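Serine-tRNA ligase (Naegleria fowleri, PDB 6BLJ) probably attaches serine to its cognate tRNA in the cytoplasm, as class II seryl-tRNA synthetases do, and is seen here with bound AMP. Local coordinates at residues A[22-25]-A[26-30]; A[415-418]-A[419-423]. All blocks are in the same frame, centred on the assembly; numbering follows the deposited sequence.

Contact 1. Residues A[22-25]-A[26-30]; sequences NPEI and IRESQ
The first turns of the short helix 23-32, in the N-terminal domain of the synthetase, are bridged by Glu24 and Arg27. OE1 of Glu24 takes a hydrogen bond from NH1 of Arg27 at 2.9 Å, which is part of a salt bridge. NH1 meets this oxygen nearly end-on to its C-O bond. The carboxylate and guanidinium planes are 31° apart, and the two side chains cross at about a right angle. Glu24 reaches the arginine by a bend at its second torsion (chi2 62°), which brings OE1 to the guanidinium of Arg27. Arg27 runs extended from CG to NE towards the N-terminal end of the helix. Its NH2 comes within 4.1 Å of CB of Pro23, and the carbonyl O of Pro23 lies over one face of its guanidinium.

That same carbonyl O accepts a hydrogen bond from the backbone N of Arg27 at 3.0 Å and a weak one from the N of Ile26. The next turn continues with N of Glu28 to O of Glu24 at 2.8 Å and N of Ser29 to O of Ile25 at 3.0 Å.

The charges form a chain. NH2 of Arg27 also pairs with Asp41 of helix 38-76, and OE2 of Glu24 also pairs with Arg31. Ile26 packs on Val40 and Pro23 on Ile44 of that same long helix. This is an i to i+3 salt bridge in the first turns of an alpha-helix, here docked on helix 38-76, part of the helical arm that probably binds tRNA, as in other seryl-tRNA synthetases.

Contact 2. Residues A[415-418]-A[419-423]; sequences DYQT and RRLEV
Tyr416 and Arg420 lie flat on each other. The guanidinium sits over one face of the phenol ring, with planes 10° apart and centres 3.5 Å apart. CZ of Arg420 is 24° off the ring normal, a cation-pi stack. Tyr416 has CG anti to its backbone N, which sets the ring out from the flank of the helix; the extended Arg420 runs back one turn to lie on it. NH1 of Arg420 also donates to the backbone O of Tyr416 at 2.9 Å, with that oxygen near the guanidinium plane. Edge bond and face stack together limit the rotation of the group.

Asp415 and Arg419 are turned quite differently. Their carboxylate and guanidinium planes are 88° apart. NE of Arg419 meets OD1 of Asp415 at 3.2 Å from above the carboxylate plane, and NH2 adds a weak bond to OD2 in the same salt bridge.

At the other end, N of Val423 donates to O of Thr418 at 2.8 Å, and CB of Val423 rests 3.9 Å from CB of Thr418. OG1 of Thr418 bonds to the backbone O of Cys438 in strand 436-447. Glu422 has positive phi, and the chain leaves helix 416-421 through a Schellman motif.

Neither contact closes a long loop, since each joins residues within one short helix or at its ends. They follow in series along the chain and do not nest or cross. Contact 1 comes first, in helix 23-32 of the N-terminal domain. This helix packs on the arm helix 38-76 through Pro23, Ile26 and Arg27. Nearly four hundred residues later, contact 2 spans helix 416-421 and its exit in the class II core. It shapes the helical link between strands 404-412 and 424-425, in the core that also holds AMP. The centres of contact 1 and contact 2 are about 21 Å apart and their nearest atoms about 9 Å, without touching.

Contact 1. Residues A[22-25]-A[26-30]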
loop_
_atom_site.group_PDB
_atom_site.type_symbol
_atom_site.label_atom_id
_atom_site.label_comp_id
_atom_site.label_asym_id
_atom_site.label_seq_id
_atom_site.Cartn_x
_atom_site.Cartn_y
_atom_site.Cartn_z
ATOM N N ASN A 22 -15.297 -18.894 -31.384
ATOM C CA ASN A 22 -14.231 -18.412 -32.255
ATOM C C ASN A 22 -13.044 -17.962 -31.408
ATOM O O ASN A 22 -12.864 -16.757 -31.181
ATOM C CB ASN A 22 -14.736 -17.258 -33.127
ATOM C CG ASN A 22 -13.832 -16.983 -34.315
ATOM O OD1 ASN A 22 -12.650 -17.325 -34.304
ATOM N ND2 ASN A 22 -14.388 -16.356 -35.347
ATOM N N PRO A 23 -12.244 -18.895 -30.884
ATOM C CA PRO A 23 -11.163 -18.498 -29.967
ATOM C C PRO A 23 -10.104 -17.621 -30.608
ATOM O O PRO A 23 -9.430 -16.872 -29.891
ATOM C CB PRO A 23 -10.580 -19.842 -29.501
ATOM C CG PRO A 23 -11.033 -20.841 -30.508
ATOM C CD PRO A 23 -12.350 -20.358 -31.020
ATOM N N GLU A 24 -9.936 -17.676 -31.933
ATOM C CA GLU A 24 -8.930 -16.830 -32.573
ATOM C C GLU A 24 -9.260 -15.349 -32.413
ATOM O O GLU A 24 -8.353 -14.510 -32.361
ATOM C CB GLU A 24 -8.791 -17.201 -34.057
ATOM C CG GLU A 24 -7.676 -16.450 -34.765
ATOM C CD GLU A 24 -6.305 -16.742 -34.186
ATOM O OE1 GLU A 24 -6.130 -17.800 -33.545
ATOM O OE2 GLU A 24 -5.405 -15.895 -34.346
ATOM N N ILE A 25 -10.542 -15.015 -32.294
ATOM C CA ILE A 25 -10.929 -13.639 -31.999
ATOM C C ILE A 25 -10.338 -13.200 -30.666
ATOM O O ILE A 25 -9.867 -12.064 -30.518
ATOM C CB ILE A 25 -12.465 -13.519 -32.008
ATOM C CG1 ILE A 25 -12.977 -13.550 -33.442
ATOM C CG2 ILE A 25 -12.938 -12.234 -31.319
ATOM C CD1 ILE A 25 -14.459 -13.653 -33.521
ATOM N N ILE A 26 -10.344 -14.098 -29.679
ATOM C CA ILE A 26 -9.796 -13.779 -28.365
ATOM C C ILE A 26 -8.274 -13.700 -28.420
ATOM O O ILE A 26 -7.661 -12.852 -27.758
ATOM C CB ILE A 26 -10.269 -14.810 -27.325
ATOM C CG1 ILE A 26 -11.761 -15.110 -27.509
ATOM C CG2 ILE A 26 -10.002 -14.285 -25.913
ATOM C CD1 ILE A 26 -12.311 -16.205 -26.584
ATOM N N ARG A 27 -7.636 -14.588 -29.191
ATOM C CA ARG A 27 -6.186 -14.491 -29.343
ATOM C C ARG A 27 -5.805 -13.173 -30.001
ATOM O O ARG A 27 -4.874 -12.492 -29.555
ATOM C CB ARG A 27 -5.647 -15.669 -30.155
ATOM C CG ARG A 27 -5.724 -16.988 -29.411
ATOM C CD ARG A 27 -4.961 -18.092 -30.129
ATOM N NE ARG A 27 -5.427 -19.403 -29.696
ATOM C CZ ARG A 27 -6.353 -20.111 -30.335
ATOM N NH1 ARG A 27 -6.901 -19.643 -31.450
ATOM N NH2 ARG A 27 -6.722 -21.287 -29.862
ATOM N N GLU A 28 -6.538 -12.795 -31.049
ATOM C CA GLU A 28 -6.260 -11.538 -31.727
ATOM C C GLU A 28 -6.458 -10.349 -30.791
ATOM O O GLU A 28 -5.671 -9.395 -30.821
ATOM C CB GLU A 28 -7.140 -11.410 -32.973
ATOM C CG GLU A 28 -6.694 -10.320 -33.944
ATOM C CD GLU A 28 -5.291 -10.556 -34.499
ATOM O OE1 GLU A 28 -4.587 -9.561 -34.769
ATOM O OE2 GLU A 28 -4.894 -11.730 -34.669
ATOM N N SER A 29 -7.490 -10.390 -29.941
ATOM C CA SER A 29 -7.697 -9.302 -28.984
ATOM C C SER A 29 -6.542 -9.234 -27.992
ATOM O O SER A 29 -6.071 -8.142 -27.648
ATOM C CB SER A 29 -9.037 -9.476 -28.255
ATOM O OG SER A 29 -9.314 -8.398 -27.360
ATOM N N GLN A 30 -6.048 -10.397 -27.553
ATOM C CA GLN A 30 -4.908 -10.422 -26.641
ATOM C C GLN A 30 -3.651 -9.864 -27.304
ATOM O O GLN A 30 -2.869 -9.147 -26.665
ATOM C CB GLN A 30 -4.678 -11.851 -26.142
ATOM C CG GLN A 30 -5.752 -12.333 -25.189
ATOM C CD GLN A 30 -5.747 -11.568 -23.877
ATOM O OE1 GLN A 30 -6.526 -10.630 -23.688
ATOM N NE2 GLN A 30 -4.869 -11.969 -22.957
#

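Contact 2. Residues A[415-418]-A[419-423]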
loop_
_atom_site.group_PDB
_atom_site.type_symbol
_atom_site.label_atom_id
_atom_site.label_comp_id
_atom_site.label_asym_id
_atom_site.label_seq_id
_atom_site.Cartn_x
_atom_site.Cartn_y
_atom_site.Cartn_z
ATOM N N ASP A 415 -20.116 -5.532 -21.791
ATOM C CA ASP A 415 -20.641 -6.238 -20.620
ATOM C C ASP A 415 -19.545 -6.744 -19.683
ATOM O O ASP A 415 -19.805 -7.622 -18.854
ATOM C CB ASP A 415 -21.593 -7.370 -21.032
ATOM C CG ASP A 415 -20.918 -8.504 -21.789
ATOM O OD1 ASP A 415 -19.668 -8.579 -21.852
ATOM O OD2 ASP A 415 -21.679 -9.332 -22.347
ATOM N N TYR A 416 -18.332 -6.191 -19.779
ATOM C CA TYR A 416 -17.247 -6.653 -18.918
ATOM C C TYR A 416 -17.585 -6.454 -17.443
ATOM O O TYR A 416 -17.419 -7.372 -16.631
ATOM C CB TYR A 416 -15.949 -5.927 -19.278
ATOM C CG TYR A 416 -14.736 -6.354 -18.478
ATOM C CD1 TYR A 416 -14.484 -5.786 -17.240
ATOM C CD2 TYR A 416 -13.823 -7.289 -18.972
ATOM C CE1 TYR A 416 -13.385 -6.142 -16.498
ATOM C CE2 TYR A 416 -12.698 -7.647 -18.228
ATOM C CZ TYR A 416 -12.499 -7.059 -16.985
ATOM O OH TYR A 416 -11.424 -7.373 -16.194
ATOM N N GLN A 417 -18.050 -5.253 -17.071
ATOM C CA GLN A 417 -18.363 -4.976 -15.669
ATOM C C GLN A 417 -19.761 -5.437 -15.284
ATOM O O GLN A 417 -19.979 -5.820 -14.128
ATOM C CB GLN A 417 -18.219 -3.478 -15.357
ATOM C CG GLN A 417 -17.590 -3.193 -13.971
ATOM C CD GLN A 417 -16.130 -3.660 -13.885
ATOM O OE1 GLN A 417 -15.313 -3.321 -14.740
ATOM N NE2 GLN A 417 -15.803 -4.440 -12.848
ATOM N N THR A 418 -20.728 -5.356 -16.205
ATOM C CA THR A 418 -22.073 -5.813 -15.875
ATOM C C THR A 418 -22.084 -7.301 -15.560
ATOM O O THR A 418 -22.932 -7.760 -14.784
ATOM C CB THR A 418 -23.055 -5.521 -17.015
ATOM O OG1 THR A 418 -22.607 -6.172 -18.202
ATOM C CG2 THR A 418 -23.175 -4.018 -17.276
ATOM N N ARG A 419 -21.182 -8.076 -16.175
ATOM C CA ARG A 419 -21.020 -9.481 -15.785
ATOM C C ARG A 419 -20.598 -9.609 -14.327
ATOM O O ARG A 419 -21.164 -10.397 -13.564
ATOM C CB ARG A 419 -19.991 -10.166 -16.681
ATOM C CG ARG A 419 -20.547 -10.646 -17.996
ATOM C CD ARG A 419 -19.465 -11.239 -18.886
ATOM N NE ARG A 419 -19.948 -11.313 -20.259
ATOM C CZ ARG A 419 -20.679 -12.321 -20.731
ATOM N NH1 ARG A 419 -20.996 -13.345 -19.944
ATOM N NH2 ARG A 419 -21.090 -12.308 -21.990
ATOM N N ARG A 420 -19.591 -8.837 -13.925
ATOM C CA ARG A 420 -19.076 -8.943 -12.567
ATOM C C ARG A 420 -20.071 -8.407 -11.544
ATOM O O ARG A 420 -20.070 -8.851 -10.390
ATOM C CB ARG A 420 -17.732 -8.215 -12.490
ATOM C CG ARG A 420 -16.662 -8.902 -13.333
ATOM C CD ARG A 420 -15.488 -7.981 -13.681
ATOM N NE ARG A 420 -14.338 -8.750 -14.164
ATOM C CZ ARG A 420 -14.236 -9.289 -15.378
ATOM N NH1 ARG A 420 -15.212 -9.142 -16.270
ATOM N NH2 ARG A 420 -13.148 -9.970 -15.713
ATOM N N LEU A 421 -20.931 -7.473 -11.950
ATOM C CA LEU A 421 -21.942 -6.876 -11.090
ATOM C C LEU A 421 -23.309 -7.536 -11.241
ATOM O O LEU A 421 -24.246 -7.158 -10.530
ATOM C CB LEU A 421 -22.053 -5.374 -11.385
ATOM C CG LEU A 421 -20.888 -4.472 -10.950
ATOM C CD1 LEU A 421 -20.936 -3.145 -11.688
ATOM C CD2 LEU A 421 -20.980 -4.244 -9.455
ATOM N N GLU A 422 -23.437 -8.491 -12.156
ATOM C CA GLU A 422 -24.696 -9.189 -12.449
ATOM C C GLU A 422 -25.815 -8.206 -12.803
ATOM O O GLU A 422 -26.940 -8.293 -12.300
ATOM C CB GLU A 422 -25.100 -10.092 -11.285
ATOM C CG GLU A 422 -24.106 -11.216 -11.024
ATOM C CD GLU A 422 -24.610 -12.216 -10.004
ATOM O OE1 GLU A 422 -25.700 -12.784 -10.226
ATOM O OE2 GLU A 422 -23.933 -12.423 -8.975
ATOM N N VAL A 423 -25.511 -7.269 -13.700
ATOM C CA VAL A 423 -26.523 -6.341 -14.211
ATOM C C VAL A 423 -27.104 -7.011 -15.453
ATOM O O VAL A 423 -26.572 -6.893 -16.564
ATOM C CB VAL A 423 -25.948 -4.959 -14.505
ATOM C CG1 VAL A 423 -27.073 -3.988 -14.840
ATOM C CG2 VAL A 423 -25.128 -4.460 -13.314
#